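Side-chain contacts in Aac(6')-ib (Escherichia coli, PDB 2BUE), which probably transfers the acetyl group of acetyl-CoA to the 6'-amino group of aminoglycosides such as kanamycin B, giving resistance to these antibiotics: residues A163-C166 against Y167-G171; L131-K134 against L135-L139; T191-A194 against F195-R199; S46-V49 against E50-G54; E109-P112 against G113-G116. The protein carries 2 engineered substitutions. All coordinates share one frame; numbering follows the deposited sequence. Where two conformers were deposited one is given.

Interaction 1. Residues A163-C166 against Y167-G171; sequences AIRC and YEKAG. With COA (coenzyme A), chain B.
Arg165 lays one face of its guanidinium over the aliphatic part of Lys169, with Lys169 CG 3.6 Å from Arg165 CZ and offset toward the rim of the group. With CG anti to the backbone N (chi1 -179°) and a bend at chi2, the arginine doubles back beside the next helical turn. Two acceptors then meet its edge. Arg165 NH1 forms a salt bridge to Glu168 OE1 at 3.0 Å, approaching the anti side of the carboxylate, tilted out of its plane, which stands 78° from the guanidinium. Arg165 NE donates almost straight to O7A of the coenzyme A 3'-phosphate (3.2 Å). Lys169 NZ reaches O8A of the same phosphate at 2.7 Å, so the two cations, although 6.0 Å apart from Arg165 NE to Lys169 NZ, share one anion. Glu168 has a second basic partner in Arg174, and Tyr167 OH bonds to Gln119. Along the backbone, Lys169 N donates to Arg165 O (2.9 Å), which sets the two phosphate-binding side chains one helical turn apart. Gly171, at positive phi, is the C-prime residue of a Schellman motif. A helix presenting basic side chains to the 3'-phosphate thus forms part of the coenzyme A site of this GNAT fold.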
# COMPACT_ATOMS: atom_id res chain seq x y z
N ALA A 163 -0.63 9.02 -7.74
CA ALA A 163 -1.09 7.99 -6.76
C ALA A 163 -2.58 8.19 -6.46
O ALA A 163 -3.35 7.24 -6.43
CB ALA A 163 -0.28 8.05 -5.50
N ILE A 164 -2.97 9.44 -6.24
CA ILE A 164 -4.39 9.76 -5.96
C ILE A 164 -5.32 9.27 -7.09
O ILE A 164 -6.34 8.61 -6.83
CB ILE A 164 -4.59 11.28 -5.66
CG1 ILE A 164 -3.86 11.68 -4.37
CG2 ILE A 164 -6.08 11.62 -5.57
CD1 ILE A 164 -3.61 13.19 -4.24
N ARG A 165 -4.95 9.57 -8.34
CA ARG A 165 -5.73 9.12 -9.48
C ARG A 165 -5.77 7.59 -9.59
O ARG A 165 -6.83 7.02 -9.85
CB ARG A 165 -5.22 9.74 -10.78
CG ARG A 165 -6.02 9.30 -12.01
CD ARG A 165 -7.37 10.02 -12.11
NE ARG A 165 -8.31 9.29 -12.97
CZ ARG A 165 -9.52 8.87 -12.59
NH1 ARG A 165 -9.95 9.12 -11.35
NH2 ARG A 165 -10.30 8.21 -13.44
N CYS A 166 -4.63 6.94 -9.39
CA CYS A 166 -4.59 5.47 -9.41
C CYS A 166 -5.60 4.91 -8.38
O CYS A 166 -6.41 4.03 -8.71
CB CYS A 166 -3.18 4.99 -9.08
SG CYS A 166 -3.05 3.22 -8.79
N TYR A 167 -5.57 5.46 -7.16
CA TYR A 167 -6.47 4.99 -6.12
C TYR A 167 -7.95 5.19 -6.49
O TYR A 167 -8.78 4.31 -6.26
CB TYR A 167 -6.16 5.64 -4.77
CG TYR A 167 -4.92 5.08 -4.09
CD1 TYR A 167 -4.82 3.69 -3.83
CD2 TYR A 167 -3.91 5.94 -3.61
CE1 TYR A 167 -3.70 3.14 -3.16
CE2 TYR A 167 -2.77 5.40 -2.95
CZ TYR A 167 -2.69 3.99 -2.74
OH TYR A 167 -1.61 3.37 -2.09
N GLU A 168 -8.25 6.35 -7.07
CA GLU A 168 -9.62 6.62 -7.57
C GLU A 168 -10.04 5.60 -8.62
O GLU A 168 -11.15 5.07 -8.56
CB GLU A 168 -9.70 8.04 -8.13
CG GLU A 168 -9.67 9.11 -7.05
CD GLU A 168 -9.91 10.49 -7.63
OE1 GLU A 168 -9.52 10.71 -8.80
OE2 GLU A 168 -10.47 11.35 -6.91
N LYS A 169 -9.15 5.31 -9.57
CA LYS A 169 -9.43 4.31 -10.62
C LYS A 169 -9.68 2.92 -10.02
O LYS A 169 -10.48 2.13 -10.54
CB LYS A 169 -8.29 4.25 -11.63
CG LYS A 169 -8.19 5.51 -12.48
CD LYS A 169 -7.50 5.23 -13.79
CE LYS A 169 -6.06 4.96 -13.57
NZ LYS A 169 -5.44 4.32 -14.77
N ALA A 170 -9.03 2.64 -8.90
CA ALA A 170 -9.23 1.38 -8.18
C ALA A 170 -10.41 1.37 -7.19
O ALA A 170 -10.56 0.39 -6.42
CB ALA A 170 -7.94 0.97 -7.47
N GLY A 171 -11.20 2.44 -7.15
CA GLY A 171 -12.46 2.47 -6.39
C GLY A 171 -12.43 3.24 -5.07
O GLY A 171 -13.39 3.22 -4.30
N1A COA B . -0.01 13.66 -12.28
C2A COA B . -1.32 13.46 -12.20
N3A COA B . -1.89 12.39 -12.73
C4A COA B . -1.13 11.48 -13.37
C5A COA B . 0.24 11.66 -13.48
C6A COA B . 0.81 12.79 -12.91
N6A COA B . 2.13 12.98 -13.00
N7A COA B . 0.75 10.62 -14.15
C8A COA B . -0.27 9.82 -14.46
N9A COA B . -1.40 10.35 -13.99
C1B COA B . -2.73 9.76 -14.10
C2B COA B . -2.68 8.80 -15.27
O2B COA B . -3.12 9.50 -16.44
C3B COA B . -3.64 7.71 -14.82
O3B COA B . -4.99 8.18 -14.94
P3B COA B . -5.83 7.93 -16.28
O7A COA B . -7.33 8.38 -15.88
O8A COA B . -5.86 6.34 -16.51
O9A COA B . -5.28 8.69 -17.44
C4B COA B . -3.34 7.61 -13.31
O4B COA B . -2.83 8.91 -12.92
C5B COA B . -2.40 6.52 -12.79
O5B COA B . -2.95 5.20 -12.97
P1A COA B . -1.92 3.98 -13.27
O1A COA B . -2.57 2.66 -12.92
O2A COA B . -1.26 4.09 -14.59
O3A COA B . -0.83 4.29 -12.14
P2A COA B . 0.62 3.54 -12.06
O4A COA B . 0.55 2.26 -12.79
O5A COA B . 1.72 4.51 -12.33
O6A COA B . 0.63 3.22 -10.47
CBP COA B . 1.68 4.11 -8.46
CCP COA B . 0.52 4.27 -9.47
CDP COA B . 1.57 5.26 -7.43
CEP COA B . 1.53 2.74 -7.75
CAP COA B . 3.04 4.18 -9.22
OAP COA B . 3.07 5.31 -10.11
C9P COA B . 4.26 4.19 -8.27
O9P COA B . 4.59 3.16 -7.68
N8P COA B . 4.92 5.37 -8.17
C7P COA B . 6.10 5.57 -7.31
C6P COA B . 5.79 5.21 -5.83
C5P COA B . 4.49 5.85 -5.29
O5P COA B . 4.14 6.99 -5.61
N4P COA B . 3.78 5.08 -4.44
C3P COA B . 2.50 5.55 -3.88
C2P COA B . 2.66 6.35 -2.59
S1P COA B . 1.04 6.79 -1.83

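Interaction 2. Residues L131-K134 against L135-L139; sequences LGTK and LVRAL. With COA (coenzyme A), chain B.
Leu131 opens the helix by accepting at its O from Leu135 N. Gly132 follows with two backbone roles: its O takes Val136 N at 2.9 Å, and its N donates to O4A of the coenzyme A pyrophosphate at 2.8 Å. The absence of a side chain matters here, because a beta carbon would overlap O6A, the ester oxygen that links the phosphate to the pantetheine arm. Thr133 divides its two branches between ligand and helix. Its OG1 lies anti to the carbonyl carbon (chi1 -61°) and donates to O1A of the other phosphate at 2.7 Å; its backbone N reaches the same oxygen at 3.0 Å. The methyl CG2 instead runs alongside the extended Arg137 chain and, in the conformer given, sits over the centre of one guanidinium face, 3.6 Å from Arg137 CZ. Arg137 N bonds to Thr133 O at 2.9 Å, while its NH2 finds the carbonyl of Lys169 on helix 161-169. Lys134 completes the segment with its O accepting from Ala138 N. This start of helix 131-144, within a beta-alpha-beta unit, directs successive N-H groups at the pyrophosphate, as in the pyrophosphate-binding loop and helix start of GNAT enzymes. The two donors gripping O1A, aided by the positive end of the helix dipole, would probably stabilise the phosphate's negative charge, while the methyl lies on a guanidinium face, compatible with NH2 bonding to Lys169 O.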
# COMPACT_ATOMS: atom_id res chain seq x y z
N LEU A 131 -0.79 -0.57 -14.47
CA LEU A 131 -0.32 -1.69 -13.63
C LEU A 131 -0.55 -1.42 -12.14
O LEU A 131 -0.88 -2.34 -11.37
CB LEU A 131 1.17 -1.95 -13.89
CG LEU A 131 1.72 -3.36 -13.96
CD1 LEU A 131 0.88 -4.24 -14.95
CD2 LEU A 131 3.20 -3.31 -14.41
N GLY A 132 -0.36 -0.17 -11.72
CA GLY A 132 -0.62 0.23 -10.33
C GLY A 132 -2.09 0.07 -9.97
O GLY A 132 -2.42 -0.43 -8.89
N THR A 133 -2.98 0.47 -10.87
CA THR A 133 -4.42 0.25 -10.67
C THR A 133 -4.74 -1.26 -10.52
O THR A 133 -5.47 -1.65 -9.60
CB THR A 133 -5.25 0.92 -11.82
OG1 THR A 133 -5.00 2.33 -11.81
CG2 THR A 133 -6.74 0.71 -11.60
N LYS A 134 -4.17 -2.09 -11.39
CA LYS A 134 -4.32 -3.56 -11.24
C LYS A 134 -3.84 -4.08 -9.88
O LYS A 134 -4.51 -4.89 -9.24
CB LYS A 134 -3.57 -4.27 -12.36
CG LYS A 134 -4.27 -4.18 -13.67
CD LYS A 134 -3.41 -4.70 -14.79
CE LYS A 134 -4.11 -4.49 -16.12
NZ LYS A 134 -5.06 -5.61 -16.37
N LEU A 135 -2.67 -3.60 -9.47
CA LEU A 135 -2.09 -4.00 -8.19
C LEU A 135 -3.04 -3.60 -7.04
O LEU A 135 -3.39 -4.44 -6.19
CB LEU A 135 -0.70 -3.35 -8.03
CG LEU A 135 0.17 -3.76 -6.84
CD1 LEU A 135 1.58 -3.23 -7.06
CD2 LEU A 135 -0.40 -3.22 -5.51
N VAL A 136 -3.48 -2.34 -7.04
CA VAL A 136 -4.39 -1.87 -5.99
C VAL A 136 -5.70 -2.68 -5.99
O VAL A 136 -6.13 -3.14 -4.94
CB VAL A 136 -4.59 -0.36 -6.06
CG1 VAL A 136 -5.59 0.09 -4.99
CG2 VAL A 136 -3.22 0.34 -5.83
N ARG A 137 -6.28 -2.91 -7.16
CA ARG A 137 -7.50 -3.73 -7.24
C ARG A 137 -7.29 -5.13 -6.64
O ARG A 137 -8.14 -5.64 -5.91
CB ARG A 137 -8.01 -3.80 -8.68
CG ARG A 137 -8.57 -2.48 -9.18
CD ARG A 137 -9.05 -2.58 -10.61
NE ARG A 137 -9.66 -1.34 -11.05
CZ ARG A 137 -9.83 -0.99 -12.32
NH1 ARG A 137 -9.44 -1.80 -13.30
NH2 ARG A 137 -10.38 0.17 -12.62
N ALA A 138 -6.14 -5.73 -6.93
CA ALA A 138 -5.81 -7.07 -6.41
C ALA A 138 -5.68 -7.07 -4.88
O ALA A 138 -6.16 -7.98 -4.18
CB ALA A 138 -4.54 -7.61 -7.07
N LEU A 139 -5.05 -6.00 -4.36
CA LEU A 139 -4.90 -5.85 -2.92
C LEU A 139 -6.24 -5.62 -2.22
O LEU A 139 -6.50 -6.20 -1.17
CB LEU A 139 -3.92 -4.72 -2.62
CG LEU A 139 -3.45 -4.65 -1.16
CD1 LEU A 139 -3.07 -6.02 -0.54
CD2 LEU A 139 -2.27 -3.70 -1.02
N1A COA B . -0.01 13.66 -12.28
C2A COA B . -1.32 13.46 -12.20
N3A COA B . -1.89 12.39 -12.73
C4A COA B . -1.13 11.48 -13.37
C5A COA B . 0.24 11.66 -13.48
C6A COA B . 0.81 12.79 -12.91
N6A COA B . 2.13 12.98 -13.00
N7A COA B . 0.75 10.62 -14.15
C8A COA B . -0.27 9.82 -14.46
N9A COA B . -1.40 10.35 -13.99
C1B COA B . -2.73 9.76 -14.10
C2B COA B . -2.68 8.80 -15.27
O2B COA B . -3.12 9.50 -16.44
C3B COA B . -3.64 7.71 -14.82
O3B COA B . -4.99 8.18 -14.94
P3B COA B . -5.83 7.93 -16.28
O7A COA B . -7.33 8.38 -15.88
O8A COA B . -5.86 6.34 -16.51
O9A COA B . -5.28 8.69 -17.44
C4B COA B . -3.34 7.61 -13.31
O4B COA B . -2.83 8.91 -12.92
C5B COA B . -2.40 6.52 -12.79
O5B COA B . -2.95 5.20 -12.97
P1A COA B . -1.92 3.98 -13.27
O1A COA B . -2.57 2.66 -12.92
O2A COA B . -1.26 4.09 -14.59
O3A COA B . -0.83 4.29 -12.14
P2A COA B . 0.62 3.54 -12.06
O4A COA B . 0.55 2.26 -12.79
O5A COA B . 1.72 4.51 -12.33
O6A COA B . 0.63 3.22 -10.47
CBP COA B . 1.68 4.11 -8.46
CCP COA B . 0.52 4.27 -9.47
CDP COA B . 1.57 5.26 -7.43
CEP COA B . 1.53 2.74 -7.75
CAP COA B . 3.04 4.18 -9.22
OAP COA B . 3.07 5.31 -10.11
C9P COA B . 4.26 4.19 -8.27
O9P COA B . 4.59 3.16 -7.68
N8P COA B . 4.92 5.37 -8.17
C7P COA B . 6.10 5.57 -7.31
C6P COA B . 5.79 5.21 -5.83
C5P COA B . 4.49 5.85 -5.29
O5P COA B . 4.14 6.99 -5.61
N4P COA B . 3.78 5.08 -4.44
C3P COA B . 2.50 5.55 -3.88
C2P COA B . 2.66 6.35 -2.59
S1P COA B . 1.04 6.79 -1.83

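Interaction 3. Residues T191-A194 against F195-R199; sequences TRQA and FERTR. With CA (calcium ion), chain E.
Residues 192-197 form a short helix that continues directly from strand 183-191, and its i to i+4 bonds join the two segments: Phe195 N to Thr191 O, Glu196 N to Arg192 O, and Arg197 N to Gln193 O. Thr191 is the N-cap, its OG1 accepting from Ala194 N at 3.0 Å with an N-H...O angle of 160°. At the other end Ala194 O takes two donors, Thr198 N and Thr198 OG1, each at 3.0 Å and from opposite faces of the carbonyl plane. The hydroxyl arrives there because chi1 of 59° sets OG1 between the backbone N and the carbonyl carbon. Arg197 folds its guanidinium back over Ala194, with Ala194 CA 3.6 Å from Arg197 CZ and Gln193 O over the same face. The extended Gln193 chain crosses it at a slant, its CG 3.5 Å from Arg197 NE. Glu196 OE2 meets the aliphatic part of Arg192, 3.4 Å from Arg192 CG, but the charged groups remain separated; Arg192 instead bonds to the carbonyls of Phe144 and Val149. Arg199 also turns back, donating from NE to Phe195 O at 2.8 Å while its guanidinium lies over the Phe195 ring. Arg197 O binds calcium at 2.4 Å. The carbonyl of Ser200, an oxygen of the C-terminal residue Ala202 and a water are its other ligands, and the chain's terminal carboxylate would probably help offset the ion's charge.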
# COMPACT_ATOMS: atom_id res chain seq x y z
N THR A 191 -15.32 1.30 0.99
CA THR A 191 -16.03 0.45 1.96
C THR A 191 -16.36 -0.91 1.34
O THR A 191 -16.42 -1.05 0.12
CB THR A 191 -17.37 1.09 2.40
OG1 THR A 191 -18.24 1.18 1.26
CG2 THR A 191 -17.13 2.50 3.03
N ARG A 192 -16.65 -1.89 2.19
CA ARG A 192 -17.05 -3.19 1.69
C ARG A 192 -18.33 -3.05 0.88
O ARG A 192 -18.44 -3.67 -0.15
CB ARG A 192 -17.25 -4.19 2.83
CG ARG A 192 -17.70 -5.56 2.30
CD ARG A 192 -17.86 -6.56 3.43
NE ARG A 192 -16.58 -6.96 4.01
CZ ARG A 192 -15.76 -7.89 3.48
NH1 ARG A 192 -16.08 -8.51 2.34
NH2 ARG A 192 -14.60 -8.16 4.09
N GLN A 193 -19.27 -2.22 1.34
CA GLN A 193 -20.55 -2.04 0.60
C GLN A 193 -20.30 -1.51 -0.81
O GLN A 193 -20.92 -2.00 -1.78
CB GLN A 193 -21.51 -1.12 1.36
CG GLN A 193 -22.93 -1.07 0.72
CD GLN A 193 -23.94 -0.22 1.51
OE1 GLN A 193 -23.70 0.96 1.80
NE2 GLN A 193 -25.09 -0.83 1.84
N ALA A 194 -19.38 -0.55 -0.94
CA ALA A 194 -19.01 -0.04 -2.27
C ALA A 194 -18.43 -1.11 -3.17
O ALA A 194 -18.78 -1.20 -4.35
CB ALA A 194 -18.02 1.16 -2.14
N PHE A 195 -17.54 -1.93 -2.60
CA PHE A 195 -16.89 -3.02 -3.32
C PHE A 195 -17.94 -4.02 -3.84
O PHE A 195 -17.89 -4.46 -4.99
CB PHE A 195 -15.87 -3.72 -2.40
CG PHE A 195 -15.16 -4.86 -3.03
CD1 PHE A 195 -14.09 -4.65 -3.89
CD2 PHE A 195 -15.58 -6.18 -2.77
CE1 PHE A 195 -13.41 -5.73 -4.48
CE2 PHE A 195 -14.92 -7.27 -3.35
CZ PHE A 195 -13.84 -7.05 -4.21
N GLU A 196 -18.89 -4.37 -2.96
CA GLU A 196 -20.00 -5.27 -3.32
C GLU A 196 -20.82 -4.70 -4.48
O GLU A 196 -21.05 -5.38 -5.48
CB GLU A 196 -20.91 -5.49 -2.11
CG GLU A 196 -20.28 -6.34 -0.99
CD GLU A 196 -21.07 -6.29 0.30
OE1 GLU A 196 -22.08 -5.56 0.38
OE2 GLU A 196 -20.67 -6.97 1.26
N ARG A 197 -21.22 -3.43 -4.34
CA ARG A 197 -22.06 -2.77 -5.35
C ARG A 197 -21.39 -2.71 -6.70
O ARG A 197 -22.06 -2.84 -7.74
CB ARG A 197 -22.45 -1.37 -4.89
CG ARG A 197 -23.48 -1.35 -3.78
CD ARG A 197 -23.89 0.10 -3.45
NE ARG A 197 -23.18 0.69 -2.30
CZ ARG A 197 -22.23 1.63 -2.38
NH1 ARG A 197 -21.82 2.10 -3.56
NH2 ARG A 197 -21.68 2.11 -1.27
N THR A 198 -20.07 -2.56 -6.72
CA THR A 198 -19.34 -2.39 -7.97
C THR A 198 -18.84 -3.69 -8.60
O THR A 198 -18.19 -3.64 -9.65
CB THR A 198 -18.19 -1.37 -7.86
OG1 THR A 198 -17.26 -1.81 -6.86
CG2 THR A 198 -18.75 0.02 -7.49
N ARG A 199 -19.15 -4.84 -8.00
CA ARG A 199 -18.73 -6.12 -8.62
C ARG A 199 -19.49 -6.48 -9.89
O ARG A 199 -18.99 -7.22 -10.72
CB ARG A 199 -18.83 -7.31 -7.64
CG ARG A 199 -17.81 -7.33 -6.51
CD ARG A 199 -16.41 -6.98 -6.92
NE ARG A 199 -16.21 -5.53 -6.93
CZ ARG A 199 -15.12 -4.92 -7.37
NH1 ARG A 199 -15.05 -3.60 -7.33
NH2 ARG A 199 -14.10 -5.62 -7.85
CA CA E . -24.11 -3.42 -8.77
O HOH W 1 -23.74 -1.44 -9.92

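Interaction 4. Residues S46-V49 against E50-G54; sequences SHIV and EWWGG. With RIO (ribostamycin), chain C.
Glu50 begins the turn that carries the chain from helix 46-49 of this GNAT fold into the ribostamycin pocket. Its backbone N donates to Ser46 O at 3.3 Å, and its extended side chain reaches a water that donates to both Glu50 OE1 and His47 O, bridging the last helical turn. Trp51 N bonds to Ile48 O at 3.0 Å from above the carbonyl plane, 51° out of it. The Trp51 indole lies with one face against Glu50 CG and its CD1 3.9 Å from His47 O; it also touches coenzyme A and Asn160, whereas Trp51 O accepts from ribostamycin O7. Trp52 N makes a weak second bond to Ile48 O. Its side chain runs alongside that of Ile48, with Trp52 CB 3.9 Å from Ile48 CG2. Since chi1 of -164° puts CG anti to the backbone N, the indole extends past the isoleucine and presents a face to the sugar, where ribostamycin C13 is 3.8 Å from Trp52 CD2. C13 is offset toward the rim of that face, a geometry consistent with CH-pi contact. The rotation of that indole is further fixed at NE1, which bonds to Tyr68 OH. Gly53, at phi 133°, turns its backbone N onto ribostamycin, donating to O8 at 2.8 Å.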
# COMPACT_ATOMS: atom_id res chain seq x y z
N SER A 46 15.29 6.12 -8.13
CA SER A 46 14.86 7.52 -8.04
C SER A 46 13.34 7.72 -8.09
O SER A 46 12.81 8.56 -7.35
CB SER A 46 15.56 8.37 -9.11
OG SER A 46 15.25 7.89 -10.41
N HIS A 47 12.64 6.96 -8.92
CA HIS A 47 11.17 7.14 -9.02
C HIS A 47 10.41 6.74 -7.75
O HIS A 47 9.26 7.12 -7.55
CB HIS A 47 10.59 6.41 -10.23
CG HIS A 47 10.52 4.93 -10.09
ND1 HIS A 47 11.61 4.10 -10.31
CD2 HIS A 47 9.49 4.10 -9.77
CE1 HIS A 47 11.25 2.84 -10.13
NE2 HIS A 47 9.97 2.82 -9.79
N ILE A 48 11.07 5.95 -6.92
CA ILE A 48 10.51 5.49 -5.66
C ILE A 48 10.91 6.42 -4.50
O ILE A 48 10.09 6.82 -3.67
CB ILE A 48 10.93 4.00 -5.40
CG1 ILE A 48 10.22 3.09 -6.43
CG2 ILE A 48 10.55 3.57 -3.97
CD1 ILE A 48 10.77 1.70 -6.59
N VAL A 49 12.19 6.77 -4.47
CA VAL A 49 12.69 7.69 -3.45
C VAL A 49 11.82 8.97 -3.38
O VAL A 49 11.56 9.49 -2.29
CB VAL A 49 14.17 8.05 -3.72
CG1 VAL A 49 14.62 9.15 -2.79
CG2 VAL A 49 15.04 6.82 -3.52
N GLU A 50 11.38 9.44 -4.55
CA GLU A 50 10.56 10.64 -4.66
C GLU A 50 9.33 10.63 -3.72
O GLU A 50 8.98 11.68 -3.14
CB GLU A 50 10.13 10.81 -6.12
CG GLU A 50 9.24 12.01 -6.38
CD GLU A 50 8.99 12.27 -7.86
OE1 GLU A 50 9.16 11.37 -8.71
OE2 GLU A 50 8.61 13.43 -8.17
N TRP A 51 8.72 9.46 -3.56
CA TRP A 51 7.41 9.34 -2.88
C TRP A 51 7.42 8.39 -1.68
O TRP A 51 6.40 8.18 -1.03
CB TRP A 51 6.36 8.86 -3.89
CG TRP A 51 6.15 9.79 -5.05
CD1 TRP A 51 6.40 9.54 -6.38
CD2 TRP A 51 5.67 11.15 -4.99
NE1 TRP A 51 6.09 10.64 -7.14
CE2 TRP A 51 5.64 11.64 -6.32
CE3 TRP A 51 5.25 11.98 -3.94
CZ2 TRP A 51 5.21 12.95 -6.63
CZ3 TRP A 51 4.82 13.27 -4.24
CH2 TRP A 51 4.82 13.74 -5.57
N TRP A 52 8.58 7.79 -1.41
CA TRP A 52 8.66 6.75 -0.41
C TRP A 52 9.92 6.90 0.38
O TRP A 52 11.02 6.89 -0.17
CB TRP A 52 8.68 5.38 -1.08
CG TRP A 52 8.39 4.24 -0.13
CD1 TRP A 52 9.17 3.79 0.92
CD2 TRP A 52 7.22 3.43 -0.15
NE1 TRP A 52 8.54 2.73 1.55
CE2 TRP A 52 7.35 2.49 0.91
CE3 TRP A 52 6.07 3.39 -0.95
CZ2 TRP A 52 6.38 1.53 1.18
CZ3 TRP A 52 5.10 2.42 -0.69
CH2 TRP A 52 5.26 1.51 0.37
N GLY A 53 9.75 7.00 1.69
CA GLY A 53 10.88 7.06 2.58
C GLY A 53 10.69 8.19 3.57
O GLY A 53 10.74 7.96 4.79
N GLY A 54 10.46 9.39 3.05
CA GLY A 54 10.36 10.59 3.91
C GLY A 54 11.70 10.82 4.59
O GLY A 54 12.72 10.93 3.90
O1 RIO C . 6.95 1.40 4.99
C1 RIO C . 7.05 0.45 6.06
C2 RIO C . 7.27 1.21 7.37
O2 RIO C . 6.66 2.52 7.34
C3 RIO C . 5.33 2.44 7.88
O3 RIO C . 4.34 2.55 6.83
C4 RIO C . 3.35 3.62 7.06
C5 RIO C . 2.15 3.13 7.93
O4 RIO C . 2.60 2.74 9.22
C6 RIO C . 1.01 4.15 8.06
N1 RIO C . -0.14 3.51 8.75
C7 RIO C . 0.56 4.64 6.66
C8 RIO C . 1.76 5.22 5.88
N2 RIO C . 1.26 5.75 4.57
C9 RIO C . 2.87 4.14 5.67
O5 RIO C . 3.98 4.85 5.06
C10 RIO C . 4.65 4.10 4.04
O6 RIO C . 4.00 4.27 2.80
C11 RIO C . 4.10 5.61 2.19
C12 RIO C . 3.48 5.49 0.78
N3 RIO C . 2.01 5.48 0.87
C13 RIO C . 5.59 6.08 2.10
O7 RIO C . 5.59 7.46 1.66
C14 RIO C . 6.27 5.95 3.48
O8 RIO C . 7.65 6.41 3.47
C15 RIO C . 6.15 4.52 4.02
N4 RIO C . 6.73 4.37 5.36
C16 RIO C . 5.27 1.10 8.66
O9 RIO C . 5.03 1.43 10.02
C17 RIO C . 6.71 0.56 8.61
O10 RIO C . 7.43 1.09 9.76
O HOH W 2 8.19 8.99 -9.27

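Interaction 5. Residues E109-P112 against G113-G116; sequences ETDP and GVRG
Val114 CG2 touches two acidic side chains that approach it differently. The Glu109 chain passes it obliquely and brings OE1 to 3.5 Å from Val114 CG2, whereas the Asp111 side chain crosses at about a right angle, its CB 3.7 Å from the same methyl. Glu109 can curl back in this way because its chain bends at chi2 (58°), and the bend also lets OE2 accept from two successive backbone groups, Thr110 N and Asp111 N, both on its anti side. Asp111 uses its other end for the turn: OD1 takes Gly113 N at 2.8 Å from above the carboxylate plane, the bond of an Asx turn, while OD2 is held by Thr150 OG1. The chain from Asp111 to Val114 is a type I beta turn, closed by Val114 N to Asp111 O at 3.2 Å, and it leads the loop into strand 114-121 of the central mixed sheet. A water donating to Asp111 O and Val114 O spans the same turn. Arg115, next in the strand, bends at chi2 (-79°) and brings its guanidinium back to the turn. Its NH1 reaches Pro112 O at 2.7 Å, nearly straight at 179°, with that oxygen in the guanidinium plane.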
# COMPACT_ATOMS: atom_id res chain seq x y z
N GLU A 109 -9.13 6.31 14.93
CA GLU A 109 -9.78 5.09 14.48
C GLU A 109 -10.39 4.31 15.66
O GLU A 109 -9.83 4.30 16.76
CB GLU A 109 -8.82 4.20 13.69
CG GLU A 109 -9.50 2.97 13.06
CD GLU A 109 -10.65 3.34 12.13
OE1 GLU A 109 -10.36 3.79 11.01
OE2 GLU A 109 -11.83 3.15 12.50
N THR A 110 -11.56 3.71 15.42
CA THR A 110 -12.23 2.88 16.42
C THR A 110 -12.59 1.49 15.90
O THR A 110 -12.89 0.58 16.69
CB THR A 110 -13.52 3.57 16.94
OG1 THR A 110 -14.47 3.67 15.89
CG2 THR A 110 -13.21 4.98 17.44
N ASP A 111 -12.53 1.31 14.57
CA ASP A 111 -13.00 0.07 13.94
C ASP A 111 -11.80 -0.85 13.64
O ASP A 111 -10.99 -0.52 12.80
CB ASP A 111 -13.78 0.41 12.67
CG ASP A 111 -14.28 -0.82 11.91
OD1 ASP A 111 -14.05 -1.99 12.34
OD2 ASP A 111 -14.96 -0.63 10.87
N PRO A 112 -11.70 -2.01 14.32
CA PRO A 112 -10.52 -2.86 14.09
C PRO A 112 -10.54 -3.54 12.70
O PRO A 112 -9.54 -4.18 12.33
CB PRO A 112 -10.65 -3.92 15.20
CG PRO A 112 -12.09 -4.07 15.41
CD PRO A 112 -12.65 -2.64 15.26
N GLY A 113 -11.65 -3.40 11.97
CA GLY A 113 -11.81 -3.96 10.62
C GLY A 113 -11.21 -3.10 9.51
O GLY A 113 -11.15 -3.51 8.34
N VAL A 114 -10.80 -1.88 9.87
CA VAL A 114 -10.23 -0.96 8.88
C VAL A 114 -8.78 -1.38 8.54
O VAL A 114 -7.97 -1.61 9.44
CB VAL A 114 -10.30 0.51 9.36
CG1 VAL A 114 -9.64 1.43 8.32
CG2 VAL A 114 -11.76 0.93 9.59
N ARG A 115 -8.49 -1.51 7.24
CA ARG A 115 -7.14 -1.86 6.77
C ARG A 115 -6.65 -0.75 5.87
O ARG A 115 -7.43 -0.22 5.09
CB ARG A 115 -7.14 -3.15 5.94
CG ARG A 115 -7.68 -4.35 6.69
CD ARG A 115 -6.62 -4.93 7.64
NE ARG A 115 -7.21 -6.01 8.44
CZ ARG A 115 -7.89 -5.81 9.56
NH1 ARG A 115 -8.09 -4.57 10.03
NH2 ARG A 115 -8.40 -6.84 10.21
N GLY A 116 -5.37 -0.39 5.99
CA GLY A 116 -4.81 0.57 5.04
C GLY A 116 -3.82 -0.13 4.13
O GLY A 116 -3.35 -1.23 4.43
O HOH W 3 -8.33 -0.79 12.06

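Following the chain from the N terminus, interaction 4 comes first, where helix 46-49 gives way to the loop at the antibiotic site. Interaction 5 then turns the chain into strand 114-121, and interaction 2 lies on the helix that follows that strand. Interaction 1 belongs to helix 161-169, and interaction 3 to the C-terminal helix after strand 183-191. Each is local and closes only a turn or helical step, so all five run in series and none nests in or crosses another. Interactions 1 and 2 touch and share coenzyme A, joining helices 131-144 and 161-169; interactions 3 and 4, centres 32 Å apart, lie on opposite sides of the chain's centre.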